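Local coordinates for B-agarase (Agarivorans gilvus, PDB 5Z6P), which probably hydrolyses agarose as a glycoside hydrolase family 50 beta-agarase, cleaving its beta-galactosidic linkages, at residues Lys289-Thr303 against Lys752-Arg764. Numbering follows the deposited sequence.
Sequences KWSLVDPEGYPYFAT and KRVNQSMYPKRFR
F301 is the main knob of this contact: its ring lies between the M758 sulfur and the R762 guanidinium, with V704 of helix 689-704 touching it, while Y759 backs its CB. That CB points at the helix, and a CG anti to the backbone N (chi1 -171°) brings CD2 to M758 SD at 3.8 Å, an oblique Met-aromatic contact, and CE1 over one face of the guanidinium, the planes 39° apart. M758 and T303 touch tip to tip, and T303 OG1 donates to N755 OD1 (2.8 Å) from above the amide carbonyl plane. The F763 ring is clasped between P299 CB, a CH-pi contact 3.9 Å from its centroid, and R762 CG on the opposite face, with S291 OG at its edge. R762 bends at chi2 (92°) to send NH2 to W290 O at 3.0 Å, a water joins its NE to the same oxygen, and NH1 reaches N706 O. K289 runs extended past it, NZ hydrogen-bonding R762 O at a doubtfully short distance. F301 N donates nearly straight to Y759 OH, which also pairs with G267 O. Apolar contacts and polar bonds thus interleave, R762 serving both, and hold helix 745-762 to the antiparallel hairpin of strands 289-293 and 299-305, the latter beside strand 709-714.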
loop_
_atom_site.group_PDB
_atom_site.type_symbol
_atom_site.label_atom_id
_atom_site.label_comp_id
_atom_site.label_asym_id
_atom_site.label_seq_id
_atom_site.Cartn_x
_atom_site.Cartn_y
_atom_site.Cartn_z
ATOM N N LYS A 289 -27.197 4.490 -8.219
ATOM C CA LYS A 289 -25.822 4.142 -7.863
ATOM C C LYS A 289 -24.986 3.870 -9.119
ATOM O O LYS A 289 -25.507 3.468 -10.150
ATOM C CB LYS A 289 -25.773 2.914 -6.949
ATOM C CG LYS A 289 -26.542 3.029 -5.639
ATOM C CD LYS A 289 -26.584 1.666 -4.947
ATOM C CE LYS A 289 -27.359 1.687 -3.646
ATOM N NZ LYS A 289 -27.159 0.421 -2.873
ATOM N N TRP A 290 -23.684 4.085 -9.030
ATOM C CA TRP A 290 -22.808 3.621 -10.078
ATOM C C TRP A 290 -22.687 2.115 -10.012
ATOM O O TRP A 290 -22.749 1.521 -8.948
ATOM C CB TRP A 290 -21.428 4.273 -9.968
ATOM C CG TRP A 290 -21.414 5.659 -10.543
ATOM C CD1 TRP A 290 -21.378 6.838 -9.855
ATOM C CD2 TRP A 290 -21.467 6.003 -11.931
ATOM N NE1 TRP A 290 -21.391 7.897 -10.736
ATOM C CE2 TRP A 290 -21.448 7.411 -12.013
ATOM C CE3 TRP A 290 -21.525 5.258 -13.110
ATOM C CZ2 TRP A 290 -21.478 8.085 -13.232
ATOM C CZ3 TRP A 290 -21.556 5.934 -14.317
ATOM C CH2 TRP A 290 -21.536 7.334 -14.368
ATOM N N SER A 291 -22.496 1.500 -11.161
ATOM C CA SER A 291 -22.346 0.073 -11.223
ATOM C C SER A 291 -21.488 -0.301 -12.411
ATOM O O SER A 291 -21.420 0.436 -13.389
ATOM C CB SER A 291 -23.713 -0.606 -11.329
ATOM O OG SER A 291 -23.590 -2.016 -11.316
ATOM N N LEU A 292 -20.836 -1.449 -12.319
ATOM C CA LEU A 292 -20.364 -2.122 -13.513
ATOM C C LEU A 292 -21.514 -2.998 -14.054
ATOM O O LEU A 292 -22.450 -3.342 -13.321
ATOM C CB LEU A 292 -19.115 -2.955 -13.217
ATOM C CG LEU A 292 -17.795 -2.196 -12.957
ATOM C CD1 LEU A 292 -16.760 -3.055 -12.236
ATOM C CD2 LEU A 292 -17.225 -1.691 -14.256
ATOM N N VAL A 293 -21.440 -3.337 -15.335
ATOM C CA VAL A 293 -22.369 -4.260 -15.965
ATOM C C VAL A 293 -21.542 -5.277 -16.733
ATOM O O VAL A 293 -20.589 -4.879 -17.403
ATOM C CB VAL A 293 -23.340 -3.519 -16.921
ATOM C CG1 VAL A 293 -24.272 -4.489 -17.597
ATOM C CG2 VAL A 293 -24.122 -2.451 -16.175
ATOM N N ASP A 294 -21.871 -6.572 -16.637
ATOM C CA ASP A 294 -21.067 -7.611 -17.294
ATOM C C ASP A 294 -21.443 -7.720 -18.784
ATOM O O ASP A 294 -22.372 -7.066 -19.225
ATOM C CB ASP A 294 -21.161 -8.967 -16.515
ATOM C CG ASP A 294 -22.413 -9.825 -16.849
ATOM O OD1 ASP A 294 -23.183 -9.518 -17.783
ATOM O OD2 ASP A 294 -22.597 -10.865 -16.154
ATOM N N PRO A 295 -20.689 -8.497 -19.578
ATOM C CA PRO A 295 -20.966 -8.511 -21.025
ATOM C C PRO A 295 -22.393 -8.932 -21.418
ATOM O O PRO A 295 -22.852 -8.585 -22.502
ATOM C CB PRO A 295 -19.956 -9.519 -21.557
ATOM C CG PRO A 295 -18.806 -9.429 -20.618
ATOM C CD PRO A 295 -19.399 -9.131 -19.261
ATOM N N GLU A 296 -23.085 -9.651 -20.540
ATOM C CA GLU A 296 -24.441 -10.098 -20.825
ATOM C C GLU A 296 -25.496 -9.233 -20.167
ATOM O O GLU A 296 -26.667 -9.572 -20.196
ATOM C CB GLU A 296 -24.625 -11.543 -20.373
ATOM C CG GLU A 296 -23.967 -12.567 -21.280
ATOM C CD GLU A 296 -24.008 -13.948 -20.681
ATOM O OE1 GLU A 296 -24.469 -14.062 -19.539
ATOM O OE2 GLU A 296 -23.569 -14.910 -21.338
ATOM N N GLY A 297 -25.086 -8.126 -19.565
ATOM C CA GLY A 297 -26.025 -7.185 -18.995
ATOM C C GLY A 297 -26.357 -7.358 -17.519
ATOM O O GLY A 297 -27.124 -6.590 -16.973
ATOM N N TYR A 298 -25.769 -8.346 -16.860
ATOM C CA TYR A 298 -25.986 -8.518 -15.421
ATOM C C TYR A 298 -25.219 -7.502 -14.601
ATOM O O TYR A 298 -24.070 -7.218 -14.885
ATOM C CB TYR A 298 -25.592 -9.924 -14.991
ATOM C CG TYR A 298 -26.404 -10.987 -15.671
ATOM C CD1 TYR A 298 -27.600 -11.439 -15.114
ATOM C CD2 TYR A 298 -25.980 -11.550 -16.865
ATOM C CE1 TYR A 298 -28.346 -12.406 -15.732
ATOM C CE2 TYR A 298 -26.717 -12.531 -17.485
ATOM C CZ TYR A 298 -27.903 -12.952 -16.917
ATOM O OH TYR A 298 -28.630 -13.927 -17.548
ATOM N N PRO A 299 -25.847 -6.948 -13.567
ATOM C CA PRO A 299 -25.082 -5.986 -12.772
ATOM C C PRO A 299 -23.833 -6.631 -12.155
ATOM O O PRO A 299 -23.828 -7.819 -11.846
ATOM C CB PRO A 299 -26.072 -5.543 -11.699
ATOM C CG PRO A 299 -27.405 -5.905 -12.216
ATOM C CD PRO A 299 -27.227 -7.098 -13.085
ATOM N N TYR A 300 -22.768 -5.850 -12.018
ATOM C CA TYR A 300 -21.492 -6.404 -11.603
ATOM C C TYR A 300 -20.806 -5.529 -10.559
ATOM O O TYR A 300 -20.824 -4.306 -10.621
ATOM C CB TYR A 300 -20.603 -6.619 -12.837
ATOM C CG TYR A 300 -19.238 -7.249 -12.586
ATOM C CD1 TYR A 300 -19.077 -8.629 -12.576
ATOM C CD2 TYR A 300 -18.107 -6.456 -12.395
ATOM C CE1 TYR A 300 -17.834 -9.208 -12.361
ATOM C CE2 TYR A 300 -16.852 -7.029 -12.185
ATOM C CZ TYR A 300 -16.725 -8.410 -12.171
ATOM O OH TYR A 300 -15.503 -8.983 -11.975
ATOM N N PHE A 301 -20.226 -6.192 -9.574
ATOM C CA PHE A 301 -19.435 -5.553 -8.557
ATOM C C PHE A 301 -18.137 -6.377 -8.451
ATOM O O PHE A 301 -18.175 -7.603 -8.365
ATOM C CB PHE A 301 -20.201 -5.488 -7.240
ATOM C CG PHE A 301 -19.532 -4.653 -6.174
ATOM C CD1 PHE A 301 -19.774 -3.287 -6.083
ATOM C CD2 PHE A 301 -18.680 -5.244 -5.241
ATOM C CE1 PHE A 301 -19.176 -2.520 -5.099
ATOM C CE2 PHE A 301 -18.070 -4.491 -4.253
ATOM C CZ PHE A 301 -18.318 -3.129 -4.172
ATOM N N ALA A 302 -16.991 -5.707 -8.498
ATOM C CA ALA A 302 -15.702 -6.410 -8.641
ATOM C C ALA A 302 -15.005 -6.681 -7.315
ATOM O O ALA A 302 -14.563 -5.758 -6.653
ATOM C CB ALA A 302 -14.764 -5.619 -9.558
ATOM N N THR A 303 -14.890 -7.951 -6.935
ATOM C CA THR A 303 -14.109 -8.303 -5.749
ATOM C C THR A 303 -13.065 -9.346 -6.128
ATOM O O THR A 303 -13.343 -10.262 -6.901
ATOM C CB THR A 303 -14.994 -8.842 -4.585
ATOM O OG1 THR A 303 -15.759 -9.970 -5.036
ATOM C CG2 THR A 303 -15.945 -7.749 -4.080
ATOM N N LYS A 752 -16.077 -14.887 1.966
ATOM C CA LYS A 752 -17.359 -15.529 1.664
ATOM C C LYS A 752 -18.570 -14.745 2.212
ATOM O O LYS A 752 -19.572 -14.599 1.523
ATOM C CB LYS A 752 -17.379 -16.972 2.194
ATOM C CG LYS A 752 -16.520 -17.916 1.368
ATOM C CD LYS A 752 -16.672 -19.347 1.807
ATOM C CE LYS A 752 -15.736 -20.246 1.029
ATOM N NZ LYS A 752 -16.050 -21.681 1.238
ATOM N N ARG A 753 -18.477 -14.233 3.433
ATOM C CA ARG A 753 -19.541 -13.395 3.976
ATOM C C ARG A 753 -19.752 -12.146 3.113
ATOM O O ARG A 753 -20.870 -11.845 2.735
ATOM C CB ARG A 753 -19.248 -13.002 5.429
ATOM C CG ARG A 753 -19.234 -14.200 6.406
ATOM C CD ARG A 753 -19.296 -13.740 7.848
ATOM N NE ARG A 753 -18.218 -12.811 8.152
ATOM C CZ ARG A 753 -16.990 -13.169 8.509
ATOM N NH1 ARG A 753 -16.680 -14.454 8.642
ATOM N NH2 ARG A 753 -16.079 -12.238 8.739
ATOM N N VAL A 754 -18.674 -11.437 2.782
ATOM C CA VAL A 754 -18.796 -10.283 1.905
ATOM C C VAL A 754 -19.412 -10.637 0.544
ATOM O O VAL A 754 -20.390 -10.024 0.109
ATOM C CB VAL A 754 -17.440 -9.614 1.660
ATOM C CG1 VAL A 754 -17.565 -8.563 0.531
ATOM C CG2 VAL A 754 -16.882 -9.007 2.969
ATOM N N ASN A 755 -18.848 -11.647 -0.098
ATOM C CA ASN A 755 -19.190 -11.973 -1.468
ATOM C C ASN A 755 -20.599 -12.548 -1.636
ATOM O O ASN A 755 -21.200 -12.400 -2.693
ATOM C CB ASN A 755 -18.156 -12.944 -2.038
ATOM C CG ASN A 755 -16.817 -12.263 -2.347
ATOM O OD1 ASN A 755 -16.767 -11.073 -2.636
ATOM N ND2 ASN A 755 -15.739 -13.027 -2.299
ATOM N N GLN A 756 -21.118 -13.187 -0.590
ATOM C CA GLN A 756 -22.459 -13.754 -0.649
ATOM C C GLN A 756 -23.510 -12.704 -0.310
ATOM O O GLN A 756 -24.655 -12.813 -0.733
ATOM C CB GLN A 756 -22.600 -14.959 0.293
ATOM C CG GLN A 756 -22.803 -14.591 1.755
ATOM C CD GLN A 756 -23.227 -15.767 2.625
ATOM O OE1 GLN A 756 -23.789 -16.741 2.129
ATOM N NE2 GLN A 756 -22.964 -15.674 3.931
ATOM N N SER A 757 -23.126 -11.674 0.432
ATOM C CA SER A 757 -24.073 -10.635 0.808
ATOM C C SER A 757 -24.070 -9.385 -0.097
ATOM O O SER A 757 -25.087 -8.724 -0.221
ATOM C CB SER A 757 -23.824 -10.224 2.257
ATOM O OG SER A 757 -22.816 -9.242 2.354
ATOM N N MET A 758 -22.934 -9.060 -0.710
ATOM C CA MET A 758 -22.771 -7.770 -1.395
ATOM C C MET A 758 -23.813 -7.469 -2.476
ATOM O O MET A 758 -24.317 -6.357 -2.550
ATOM C CB MET A 758 -21.370 -7.655 -2.029
ATOM C CG MET A 758 -21.065 -8.704 -3.090
ATOM S SD MET A 758 -19.346 -8.676 -3.641
ATOM C CE MET A 758 -19.415 -9.861 -4.967
ATOM N N TYR A 759 -24.120 -8.447 -3.317
ATOM C CA TYR A 759 -25.032 -8.213 -4.413
ATOM C C TYR A 759 -26.453 -7.891 -3.928
ATOM O O TYR A 759 -27.023 -6.892 -4.358
ATOM C CB TYR A 759 -25.034 -9.412 -5.370
ATOM C CG TYR A 759 -23.988 -9.341 -6.463
ATOM C CD1 TYR A 759 -23.690 -8.140 -7.090
ATOM C CD2 TYR A 759 -23.300 -10.479 -6.866
ATOM C CE1 TYR A 759 -22.727 -8.083 -8.113
ATOM C CE2 TYR A 759 -22.350 -10.428 -7.874
ATOM C CZ TYR A 759 -22.070 -9.231 -8.495
ATOM O OH TYR A 759 -21.111 -9.189 -9.484
ATOM N N PRO A 760 -27.029 -8.722 -3.037
ATOM C CA PRO A 760 -28.349 -8.301 -2.563
ATOM C C PRO A 760 -28.316 -7.003 -1.762
ATOM O O PRO A 760 -29.267 -6.238 -1.847
ATOM C CB PRO A 760 -28.818 -9.482 -1.693
ATOM C CG PRO A 760 -27.648 -10.371 -1.522
ATOM C CD PRO A 760 -26.750 -10.126 -2.685
ATOM N N LYS A 761 -27.244 -6.734 -1.024
ATOM C CA LYS A 761 -27.173 -5.470 -0.290
ATOM C C LYS A 761 -27.064 -4.281 -1.240
ATOM O O LYS A 761 -27.736 -3.266 -1.058
ATOM C CB LYS A 761 -25.998 -5.447 0.672
ATOM C CG LYS A 761 -26.047 -4.261 1.607
ATOM C CD LYS A 761 -24.678 -3.861 2.115
ATOM C CE LYS A 761 -23.889 -5.054 2.609
ATOM N NZ LYS A 761 -24.503 -5.729 3.774
ATOM N N ARG A 762 -26.228 -4.402 -2.243
ATOM C CA ARG A 762 -25.992 -3.340 -3.164
ATOM C C ARG A 762 -27.196 -2.946 -3.950
ATOM O O ARG A 762 -27.546 -1.807 -3.986
ATOM C CB ARG A 762 -24.908 -3.716 -4.161
ATOM C CG ARG A 762 -24.571 -2.618 -5.129
ATOM C CD ARG A 762 -23.440 -1.784 -4.619
ATOM N NE ARG A 762 -23.200 -0.636 -5.437
ATOM C CZ ARG A 762 -22.350 0.323 -5.151
ATOM N NH1 ARG A 762 -21.638 0.234 -4.086
ATOM N NH2 ARG A 762 -22.235 1.345 -5.960
ATOM N N PHE A 763 -27.800 -3.944 -4.565
ATOM C CA PHE A 763 -28.905 -3.774 -5.453
ATOM C C PHE A 763 -30.280 -3.888 -4.851
ATOM O O PHE A 763 -31.134 -4.547 -5.386
ATOM C CB PHE A 763 -28.738 -4.668 -6.634
ATOM C CG PHE A 763 -27.520 -4.355 -7.429
ATOM C CD1 PHE A 763 -27.454 -3.222 -8.194
ATOM C CD2 PHE A 763 -26.448 -5.172 -7.377
ATOM C CE1 PHE A 763 -26.345 -2.937 -8.907
ATOM C CE2 PHE A 763 -25.332 -4.887 -8.075
ATOM C CZ PHE A 763 -25.281 -3.780 -8.856
ATOM N N ARG A 764 -30.430 -3.134 -3.769
ATOM C CA ARG A 764 -31.558 -2.949 -2.888
ATOM C C ARG A 764 -31.783 -4.068 -1.952
ATOM O O ARG A 764 -31.543 -3.875 -0.791
ATOM C CB ARG A 764 -32.815 -2.499 -3.590
ATOM C CG ARG A 764 -32.535 -1.375 -4.540
ATOM C CD ARG A 764 -33.202 -0.101 -4.096
ATOM N NE ARG A 764 -33.213 0.907 -5.132
ATOM C CZ ARG A 764 -34.156 1.823 -5.236
ATOM N NH1 ARG A 764 -35.160 1.827 -4.382
ATOM N NH2 ARG A 764 -34.110 2.717 -6.195
HETATM O O HOH W 1 -24.554 -0.366 -8.104
#